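Local coordinates for protein NADP-dependent glyceraldehyde-3-phosphate dehydrogenase (Bacillus halodurans, PDB 3PRL) that probably oxidises glyceraldehyde 3-phosphate to 3-phosphoglycerate with NADP+ as a non-phosphorylating member of the aldehyde dehydrogenase family, at residues 118-123 against 468-473; 182-187 against 224-229; 297-302 against 307-312. All coordinates share one frame; numbering follows the deposited sequence.

All three are buried apolar contacts, each built round one leucine, with no hydrogen bond across the segments. Interactions 1 and 2, centres about 21 Å apart, lie on the side of the coenzyme-binding sheet: interaction 1 joins two helices near subunit interfaces, one leading into strand 474-482 of that sheet, while interaction 2 seats a short helix on one of its strands. Interaction 3 lies in a different sheet, its centre about 38 and 43 Å from those of interactions 1 and 2 and across the centre of the chain from both; it pairs a strand with the next helix. Polar surroundings differ: another subunit's arginine at interaction 1, NADP-site residues at interaction 2, a solvent-exposed helix face at interaction 3.

Interaction 1 of 3, residues 118-123 against 468-473; sequences RHTADE and PSLLSM
The flat carboxylate of Glu123 lies beyond contact distance of Leu470; the methylenes behind it do the touching, and OE2 instead forms a salt bridge with Arg126 NE of the second subunit. The imidazole of His119, one turn earlier on the same helix, does not touch residues 468-473 and meets the ring of Phe137 of the third subunit, the planes at about 45°. Contact between the segments falls to Leu470, whose CD1 methyl sits 3.5 Å from Glu123 CG and 3.7 Å from Glu123 CB. Glu123 CG is swung opposite the backbone N (chi1 -165°), and a bend at chi2 (69°) carries the carboxylate off, leaving even the nearer oxygen, OE1, 5.5 Å from Leu470 CD1. A charged residue thus offers its aliphatic stem to the leucine and its carboxylate to a neighbouring chain. Helix 103-124 is in this way shared between the interior of the subunit and the oligomer interface of this aldehyde dehydrogenase tetramer, with Arg126 NH2 of the second subunit also bonded to His119 O. Helix 466-472 leads directly into strand 474-482, which pairs with strand 144-159. A turn back along helix 103-124, Thr120 makes looser contact: its CG2 lies 4.4 Å from Leu470 CD2, and its carbonyl O 4.2 Å from Leu470 CD1. Thr120 OG1 is bonded to Ile116 O of its own helix. Val178 and Leu127 add further apolar cover to Leu470, and Ile466 packs on both Thr120 and Glu123.

Interaction 2 of 3, residues 182-187 against 224-229; sequences TVVFKP and DHLVEH
Val184, on strand 182-186, and Leu226, on the short helix 223-227, are the closest backbone pair of this contact, their CA atoms 9.2 Å apart, so side chains alone bridge the gap. The strand belongs to the Rossmann-like coenzyme-binding domain of the aldehyde dehydrogenase family: it lies between strands 144-159 and 212-214, parallel to both, and helix 192-204 makes the crossover to the latter in a beta-alpha-beta unit. Val184 and Lys186 direct their CB atoms to the helix 223-227 side, whereas Val183 and Phe185 pack against helix 167-178 on the other, where Phe185 also meets helix 192-204. Helix 223-227 soon unwinds: Glu228 N still reaches Asp224 O, but His229 N bonds back to Leu226 O at 3.0 Å.

Leu226 reaches over with both methyls. CD2 meets Val184 CG1 at 4.1 Å, the two side chains crossing at a slant, and CD1 lies 4.5 Å from Lys186 CG, a distance that makes this second contact loose. The leucine holds CG opposite its carbonyl carbon (chi1 -76°), which sends the fork at the strand. Leu157 touches both Val184 and Leu226, closing the patch from the neighbouring strand.

Lys186 and Asp224 are NADP-binding residues, although no cofactor occupies this chain. The lysine lends only its stem to the leucine; beyond CG the chain bends (chi2 40°) and leads away. The lysine side chain comes within about 4 Å of that of Thr189 and about 6 Å of Gly219, both of the same site. Its terminal NZ makes a weak hydrogen bond of 2.6 Å to Pro187 O.

Interaction 3 of 3, residues 297-302 against 307-312; sequences KRVFVQ and DQLVAN
Leu309 CD2 is the close point of this contact, lying 3.6 Å from Val301 CG2 and 4.0 Å from Val301 CB, with Val299 CG1 a little farther at 4.2 Å. One methyl thus rests against two valines, two residues apart on the same face of strand 296-302. Val301 places CG2 opposite its backbone N and CG1 between N and the carbonyl carbon (chi1 60°), and it is CG2 that meets the leucine. The two side chains run past each other in opposite senses, and the nearest CA atoms, those of Val301 and Leu309, stay 8.3 Å apart.

On the other side the helix meets solvent through Asp307, Gln308 and Ala311. Gln308 NE2 makes a weak bond to OD1 of the buried Asn312, 2.8 Å long and bent to 129° at the hydrogen. Asp307 has its OD1 in a salt bridge with Arg396.

The helix starts immediately after the strand and folds back over it, a beta-alpha unit in what is probably the catalytic domain of the enzyme. Strand 296-302 runs between strands 264-268 and 391-397, parallel to both; Val268 of the first touches Val299 and Leu309, Ile394 of the second touches Val299 and Val301, and Leu274 and Thr277 of helix 274-286 flank Leu309.

Interaction 1 of 3, residues 118-123 against 468-473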
loop_
_atom_site.group_PDB
_atom_site.type_symbol
_atom_site.label_atom_id
_atom_site.label_comp_id
_atom_site.label_asym_id
_atom_site.label_seq_id
_atom_site.Cartn_x
_atom_site.Cartn_y
_atom_site.Cartn_z
ATOM N N ARG D 118 5.873 -0.120 -21.595
ATOM C CA ARG D 118 5.538 1.225 -21.101
ATOM C C ARG D 118 4.926 1.172 -19.706
ATOM O O ARG D 118 5.298 1.944 -18.833
ATOM C CB ARG D 118 4.631 1.966 -22.080
ATOM C CG ARG D 118 5.321 2.282 -23.390
ATOM C CD ARG D 118 4.689 3.460 -24.056
ATOM N NE ARG D 118 4.630 3.272 -25.496
ATOM C CZ ARG D 118 3.614 2.697 -26.126
ATOM N NH1 ARG D 118 2.559 2.250 -25.438
ATOM N NH2 ARG D 118 3.649 2.573 -27.448
ATOM N N HIS D 119 4.011 0.232 -19.503
ATOM C CA HIS D 119 3.297 0.065 -18.237
ATOM C C HIS D 119 4.199 -0.398 -17.100
ATOM O O HIS D 119 3.968 -0.039 -15.945
ATOM C CB HIS D 119 2.147 -0.910 -18.421
ATOM C CG HIS D 119 1.085 -0.783 -17.380
ATOM N ND1 HIS D 119 -0.035 0.001 -17.552
ATOM C CD2 HIS D 119 0.981 -1.325 -16.145
ATOM C CE1 HIS D 119 -0.788 -0.072 -16.471
ATOM N NE2 HIS D 119 -0.191 -0.866 -15.602
ATOM N N THR D 120 5.201 -1.212 -17.453
ATOM C CA THR D 120 6.285 -1.662 -16.581
ATOM C C THR D 120 7.161 -0.483 -16.164
ATOM O O THR D 120 7.524 -0.354 -14.986
ATOM C CB THR D 120 7.193 -2.737 -17.313
ATOM O OG1 THR D 120 6.462 -3.950 -17.525
ATOM C CG2 THR D 120 8.421 -3.076 -16.515
ATOM N N ALA D 121 7.571 0.320 -17.150
ATOM C CA ALA D 121 8.307 1.570 -16.874
ATOM C C ALA D 121 7.590 2.464 -15.848
ATOM O O ALA D 121 8.203 2.848 -14.841
ATOM C CB ALA D 121 8.570 2.335 -18.143
ATOM N N ASP D 122 6.312 2.780 -16.093
ATOM C CA ASP D 122 5.525 3.649 -15.179
ATOM C C ASP D 122 5.373 2.985 -13.794
ATOM O O ASP D 122 5.360 3.659 -12.763
ATOM C CB ASP D 122 4.108 3.965 -15.703
ATOM C CG ASP D 122 4.047 4.289 -17.197
ATOM O OD1 ASP D 122 4.844 5.105 -17.681
ATOM O OD2 ASP D 122 3.133 3.745 -17.880
ATOM N N GLU D 123 5.222 1.661 -13.780
ATOM C CA GLU D 123 5.078 0.943 -12.511
ATOM C C GLU D 123 6.343 1.027 -11.655
ATOM O O GLU D 123 6.268 1.067 -10.419
ATOM C CB GLU D 123 4.662 -0.504 -12.739
ATOM C CG GLU D 123 4.138 -1.217 -11.489
ATOM C CD GLU D 123 2.790 -0.691 -11.004
ATOM O OE1 GLU D 123 2.654 -0.437 -9.798
ATOM O OE2 GLU D 123 1.860 -0.537 -11.818
ATOM N N PRO D 468 4.177 -7.670 -9.818
ATOM C CA PRO D 468 4.819 -8.819 -9.155
ATOM C C PRO D 468 6.192 -9.108 -9.750
ATOM O O PRO D 468 7.101 -9.528 -9.026
ATOM C CB PRO D 468 3.856 -9.986 -9.450
ATOM C CG PRO D 468 2.529 -9.314 -9.606
ATOM C CD PRO D 468 2.814 -8.005 -10.274
ATOM N N SER D 469 6.327 -8.880 -11.062
ATOM C CA SER D 469 7.606 -8.992 -11.748
ATOM C C SER D 469 8.649 -8.070 -11.146
ATOM O O SER D 469 9.767 -8.498 -10.884
ATOM C CB SER D 469 7.448 -8.686 -13.243
ATOM O OG SER D 469 6.750 -9.766 -13.845
ATOM N N LEU D 470 8.288 -6.811 -10.917
ATOM C CA LEU D 470 9.248 -5.835 -10.364
ATOM C C LEU D 470 9.823 -6.239 -9.013
ATOM O O LEU D 470 11.022 -6.040 -8.765
ATOM C CB LEU D 470 8.614 -4.447 -10.287
ATOM C CG LEU D 470 8.348 -3.886 -11.682
ATOM C CD1 LEU D 470 7.273 -2.843 -11.663
ATOM C CD2 LEU D 470 9.614 -3.315 -12.247
ATOM N N LEU D 471 8.956 -6.802 -8.160
ATOM C CA LEU D 471 9.294 -7.287 -6.818
ATOM C C LEU D 471 10.192 -8.511 -6.858
ATOM O O LEU D 471 11.044 -8.714 -5.983
ATOM C CB LEU D 471 8.008 -7.642 -6.033
ATOM C CG LEU D 471 7.234 -6.531 -5.277
ATOM C CD1 LEU D 471 7.268 -5.170 -5.955
ATOM C CD2 LEU D 471 5.775 -6.912 -4.979
ATOM N N SER D 472 9.972 -9.353 -7.859
ATOM C CA SER D 472 10.780 -10.547 -7.993
ATOM C C SER D 472 12.177 -10.186 -8.512
ATOM O O SER D 472 13.114 -10.992 -8.400
ATOM C CB SER D 472 10.089 -11.541 -8.917
ATOM O OG SER D 472 10.014 -11.012 -10.222
ATOM N N MET D 473 12.309 -8.961 -9.029
ATOM C CA MET D 473 13.564 -8.471 -9.602
ATOM C C MET D 473 14.428 -7.712 -8.594
ATOM O O MET D 473 15.507 -7.225 -8.932
ATOM C CB MET D 473 13.287 -7.541 -10.789
ATOM C CG MET D 473 12.388 -8.115 -11.883
ATOM S SD MET D 473 13.198 -9.264 -13.016
ATOM C CE MET D 473 11.803 -9.907 -13.939
#

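Interaction 2 of 3, residues 182-187 against 224-229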
loop_
_atom_site.group_PDB
_atom_site.type_symbol
_atom_site.label_atom_id
_atom_site.label_comp_id
_atom_site.label_asym_id
_atom_site.label_seq_id
_atom_site.Cartn_x
_atom_site.Cartn_y
_atom_site.Cartn_z
ATOM N N THR D 182 20.910 -5.952 -14.567
ATOM C CA THR D 182 21.292 -6.150 -15.965
ATOM C C THR D 182 20.799 -7.526 -16.439
ATOM O O THR D 182 20.347 -8.341 -15.629
ATOM C CB THR D 182 22.800 -5.917 -16.205
ATOM O OG1 THR D 182 23.573 -6.789 -15.369
ATOM C CG2 THR D 182 23.153 -4.472 -15.887
ATOM N N VAL D 183 20.843 -7.762 -17.750
ATOM C CA VAL D 183 20.261 -8.973 -18.309
ATOM C C VAL D 183 21.216 -9.776 -19.183
ATOM O O VAL D 183 21.900 -9.251 -20.079
ATOM C CB VAL D 183 18.925 -8.706 -19.053
ATOM C CG1 VAL D 183 18.432 -9.959 -19.728
ATOM C CG2 VAL D 183 17.845 -8.195 -18.103
ATOM N N VAL D 184 21.263 -11.070 -18.894
ATOM C CA VAL D 184 21.721 -12.048 -19.868
ATOM C C VAL D 184 20.468 -12.681 -20.469
ATOM O O VAL D 184 19.682 -13.309 -19.755
ATOM C CB VAL D 184 22.668 -13.077 -19.232
ATOM C CG1 VAL D 184 23.042 -14.152 -20.234
ATOM C CG2 VAL D 184 23.910 -12.374 -18.766
ATOM N N PHE D 185 20.260 -12.435 -21.764
ATOM C CA PHE D 185 19.077 -12.883 -22.502
ATOM C C PHE D 185 19.370 -14.111 -23.373
ATOM O O PHE D 185 20.197 -14.050 -24.294
ATOM C CB PHE D 185 18.538 -11.750 -23.386
ATOM C CG PHE D 185 17.326 -12.138 -24.243
ATOM C CD1 PHE D 185 16.314 -12.966 -23.732
ATOM C CD2 PHE D 185 17.192 -11.655 -25.550
ATOM C CE1 PHE D 185 15.213 -13.335 -24.496
ATOM C CE2 PHE D 185 16.074 -12.003 -26.326
ATOM C CZ PHE D 185 15.082 -12.846 -25.800
ATOM N N LYS D 186 18.684 -15.212 -23.079
ATOM C CA LYS D 186 18.751 -16.430 -23.922
ATOM C C LYS D 186 17.396 -16.774 -24.536
ATOM O O LYS D 186 16.565 -17.378 -23.863
ATOM C CB LYS D 186 19.301 -17.633 -23.125
ATOM C CG LYS D 186 19.410 -18.982 -23.923
ATOM C CD LYS D 186 19.896 -18.779 -25.370
ATOM C CE LYS D 186 19.407 -19.862 -26.329
ATOM N NZ LYS D 186 19.242 -19.324 -27.726
ATOM N N PRO D 187 17.171 -16.405 -25.826
ATOM C CA PRO D 187 15.894 -16.769 -26.469
ATOM C C PRO D 187 15.799 -18.258 -26.747
ATOM O O PRO D 187 16.817 -18.914 -26.831
ATOM C CB PRO D 187 15.941 -16.019 -27.813
ATOM C CG PRO D 187 17.370 -15.724 -28.053
ATOM C CD PRO D 187 18.015 -15.576 -26.709
ATOM N N ASP D 224 23.138 -25.815 -19.201
ATOM C CA ASP D 224 23.513 -26.016 -17.798
ATOM C C ASP D 224 24.477 -24.954 -17.246
ATOM O O ASP D 224 24.251 -24.423 -16.152
ATOM C CB ASP D 224 24.114 -27.411 -17.599
ATOM C CG ASP D 224 23.134 -28.536 -17.918
ATOM O OD1 ASP D 224 21.917 -28.419 -17.626
ATOM O OD2 ASP D 224 23.600 -29.556 -18.456
ATOM N N HIS D 225 25.531 -24.653 -18.011
ATOM C CA HIS D 225 26.569 -23.669 -17.653
ATOM C C HIS D 225 25.998 -22.304 -17.238
ATOM O O HIS D 225 26.516 -21.669 -16.316
ATOM C CB HIS D 225 27.541 -23.498 -18.827
ATOM C CG HIS D 225 28.697 -22.580 -18.551
ATOM N ND1 HIS D 225 29.829 -22.982 -17.869
ATOM C CD2 HIS D 225 28.906 -21.284 -18.892
ATOM C CE1 HIS D 225 30.681 -21.974 -17.794
ATOM N NE2 HIS D 225 30.146 -20.932 -18.409
ATOM N N LEU D 226 24.945 -21.861 -17.925
ATOM C CA LEU D 226 24.266 -20.621 -17.574
ATOM C C LEU D 226 23.572 -20.751 -16.226
ATOM O O LEU D 226 23.830 -19.975 -15.316
ATOM C CB LEU D 226 23.239 -20.241 -18.635
ATOM C CG LEU D 226 23.710 -19.641 -19.958
ATOM C CD1 LEU D 226 22.735 -20.005 -21.070
ATOM C CD2 LEU D 226 23.847 -18.137 -19.839
ATOM N N VAL D 227 22.709 -21.754 -16.113
ATOM C CA VAL D 227 21.862 -21.966 -14.947
ATOM C C VAL D 227 22.670 -22.219 -13.670
ATOM O O VAL D 227 22.209 -21.903 -12.568
ATOM C CB VAL D 227 20.809 -23.079 -15.256
ATOM C CG1 VAL D 227 20.530 -23.986 -14.083
ATOM C CG2 VAL D 227 19.530 -22.448 -15.765
ATOM N N GLU D 228 23.884 -22.743 -13.851
ATOM C CA GLU D 228 24.817 -23.065 -12.775
ATOM C C GLU D 228 25.824 -21.960 -12.447
ATOM O O GLU D 228 26.660 -22.138 -11.576
ATOM C CB GLU D 228 25.590 -24.345 -13.127
ATOM C CG GLU D 228 24.749 -25.618 -13.166
ATOM C CD GLU D 228 25.513 -26.851 -13.671
ATOM O OE1 GLU D 228 26.632 -26.708 -14.220
ATOM O OE2 GLU D 228 24.980 -27.977 -13.525
ATOM N N HIS D 229 25.756 -20.830 -13.146
ATOM C CA HIS D 229 26.794 -19.795 -13.046
ATOM C C HIS D 229 26.697 -18.914 -11.800
ATOM O O HIS D 229 25.692 -18.212 -11.626
ATOM C CB HIS D 229 26.766 -18.901 -14.292
ATOM C CG HIS D 229 28.107 -18.358 -14.670
ATOM N ND1 HIS D 229 28.673 -17.271 -14.042
ATOM C CD2 HIS D 229 28.990 -18.749 -15.615
ATOM C CE1 HIS D 229 29.852 -17.021 -14.580
ATOM N NE2 HIS D 229 30.069 -17.906 -15.537
#

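Interaction 3 of 3, residues 297-302 against 307-312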
loop_
_atom_site.group_PDB
_atom_site.type_symbol
_atom_site.label_atom_id
_atom_site.label_comp_id
_atom_site.label_asym_id
_atom_site.label_seq_id
_atom_site.Cartn_x
_atom_site.Cartn_y
_atom_site.Cartn_z
ATOM N N LYS D 297 -7.669 -26.738 -22.213
ATOM C CA LYS D 297 -7.229 -27.972 -22.851
ATOM C C LYS D 297 -8.037 -29.161 -22.383
ATOM O O LYS D 297 -7.704 -30.279 -22.708
ATOM C CB LYS D 297 -5.749 -28.217 -22.556
ATOM C CG LYS D 297 -4.789 -27.270 -23.251
ATOM C CD LYS D 297 -3.470 -27.353 -22.579
ATOM C CE LYS D 297 -2.479 -26.400 -23.181
ATOM N NZ LYS D 297 -1.605 -25.853 -22.087
ATOM N N ARG D 298 -9.100 -28.901 -21.629
ATOM C CA ARG D 298 -9.929 -29.923 -20.994
ATOM C C ARG D 298 -11.318 -29.349 -20.772
ATOM O O ARG D 298 -11.446 -28.283 -20.164
ATOM C CB ARG D 298 -9.379 -30.252 -19.603
ATOM C CG ARG D 298 -8.430 -31.412 -19.487
ATOM C CD ARG D 298 -8.312 -31.813 -18.016
ATOM N NE ARG D 298 -7.602 -30.828 -17.194
ATOM C CZ ARG D 298 -7.222 -31.035 -15.933
ATOM N NH1 ARG D 298 -7.478 -32.204 -15.336
ATOM N NH2 ARG D 298 -6.574 -30.081 -15.265
ATOM N N VAL D 299 -12.356 -30.037 -21.238
ATOM C CA VAL D 299 -13.709 -29.633 -20.869
ATOM C C VAL D 299 -14.385 -30.674 -19.983
ATOM O O VAL D 299 -14.709 -31.768 -20.433
ATOM C CB VAL D 299 -14.617 -29.350 -22.085
ATOM C CG1 VAL D 299 -15.993 -28.878 -21.607
ATOM C CG2 VAL D 299 -13.990 -28.319 -23.027
ATOM N N PHE D 300 -14.595 -30.328 -18.720
ATOM C CA PHE D 300 -15.512 -31.093 -17.879
ATOM C C PHE D 300 -16.896 -30.466 -18.039
ATOM O O PHE D 300 -17.123 -29.343 -17.588
ATOM C CB PHE D 300 -15.095 -31.043 -16.405
ATOM C CG PHE D 300 -13.703 -31.545 -16.136
ATOM C CD1 PHE D 300 -13.416 -32.903 -16.169
ATOM C CD2 PHE D 300 -12.684 -30.655 -15.823
ATOM C CE1 PHE D 300 -12.134 -33.367 -15.906
ATOM C CE2 PHE D 300 -11.395 -31.109 -15.563
ATOM C CZ PHE D 300 -11.118 -32.459 -15.599
ATOM N N VAL D 301 -17.817 -31.180 -18.681
ATOM C CA VAL D 301 -19.163 -30.651 -18.931
ATOM C C VAL D 301 -20.244 -31.525 -18.298
ATOM O O VAL D 301 -20.238 -32.743 -18.461
ATOM C CB VAL D 301 -19.446 -30.449 -20.463
ATOM C CG1 VAL D 301 -19.340 -31.751 -21.229
ATOM C CG2 VAL D 301 -20.798 -29.796 -20.682
ATOM N N GLN D 302 -21.171 -30.897 -17.577
ATOM C CA GLN D 302 -22.243 -31.637 -16.917
ATOM C C GLN D 302 -23.076 -32.404 -17.940
ATOM O O GLN D 302 -23.292 -31.920 -19.050
ATOM C CB GLN D 302 -23.132 -30.702 -16.097
ATOM C CG GLN D 302 -23.755 -31.388 -14.903
ATOM C CD GLN D 302 -24.765 -30.532 -14.191
ATOM O OE1 GLN D 302 -24.425 -29.799 -13.265
ATOM N NE2 GLN D 302 -26.020 -30.622 -14.610
ATOM N N ASP D 307 -24.582 -32.589 -24.625
ATOM C CA ASP D 307 -24.914 -32.699 -26.042
ATOM C C ASP D 307 -24.952 -31.330 -26.712
ATOM O O ASP D 307 -24.334 -31.125 -27.760
ATOM C CB ASP D 307 -26.267 -33.402 -26.231
ATOM C CG ASP D 307 -26.189 -34.902 -26.025
ATOM O OD1 ASP D 307 -25.090 -35.429 -25.751
ATOM O OD2 ASP D 307 -27.240 -35.567 -26.145
ATOM N N GLN D 308 -25.667 -30.395 -26.094
ATOM C CA GLN D 308 -25.873 -29.086 -26.701
ATOM C C GLN D 308 -24.588 -28.260 -26.819
ATOM O O GLN D 308 -24.362 -27.638 -27.845
ATOM C CB GLN D 308 -26.982 -28.307 -25.982
ATOM C CG GLN D 308 -27.439 -27.043 -26.721
ATOM C CD GLN D 308 -27.734 -27.290 -28.202
ATOM O OE1 GLN D 308 -28.810 -27.774 -28.566
ATOM N NE2 GLN D 308 -26.774 -26.947 -29.060
ATOM N N LEU D 309 -23.756 -28.260 -25.776
ATOM C CA LEU D 309 -22.485 -27.519 -25.803
ATOM C C LEU D 309 -21.526 -28.083 -26.856
ATOM O O LEU D 309 -20.963 -27.338 -27.658
ATOM C CB LEU D 309 -21.818 -27.525 -24.426
ATOM C CG LEU D 309 -20.413 -26.909 -24.346
ATOM C CD1 LEU D 309 -20.486 -25.386 -24.384
ATOM C CD2 LEU D 309 -19.651 -27.406 -23.121
ATOM N N VAL D 310 -21.371 -29.404 -26.851
ATOM C CA VAL D 310 -20.471 -30.097 -27.774
ATOM C C VAL D 310 -20.951 -29.995 -29.226
ATOM O O VAL D 310 -20.149 -30.075 -30.161
ATOM C CB VAL D 310 -20.190 -31.556 -27.307
ATOM C CG1 VAL D 310 -21.304 -32.499 -27.695
ATOM C CG2 VAL D 310 -18.857 -32.036 -27.838
ATOM N N ALA D 311 -22.260 -29.791 -29.395
ATOM C CA ALA D 311 -22.836 -29.435 -30.687
ATOM C C ALA D 311 -22.384 -28.033 -31.119
ATOM O O ALA D 311 -21.933 -27.844 -32.255
ATOM C CB ALA D 311 -24.380 -29.534 -30.652
ATOM N N ASN D 312 -22.492 -27.060 -30.211
ATOM C CA ASN D 312 -22.045 -25.691 -30.498
ATOM C C ASN D 312 -20.552 -25.669 -30.812
ATOM O O ASN D 312 -20.141 -25.175 -31.866
ATOM C CB ASN D 312 -22.348 -24.737 -29.338
ATOM C CG ASN D 312 -23.785 -24.832 -28.838
ATOM O OD1 ASN D 312 -24.714 -25.150 -29.589
ATOM N ND2 ASN D 312 -23.971 -24.544 -27.554
#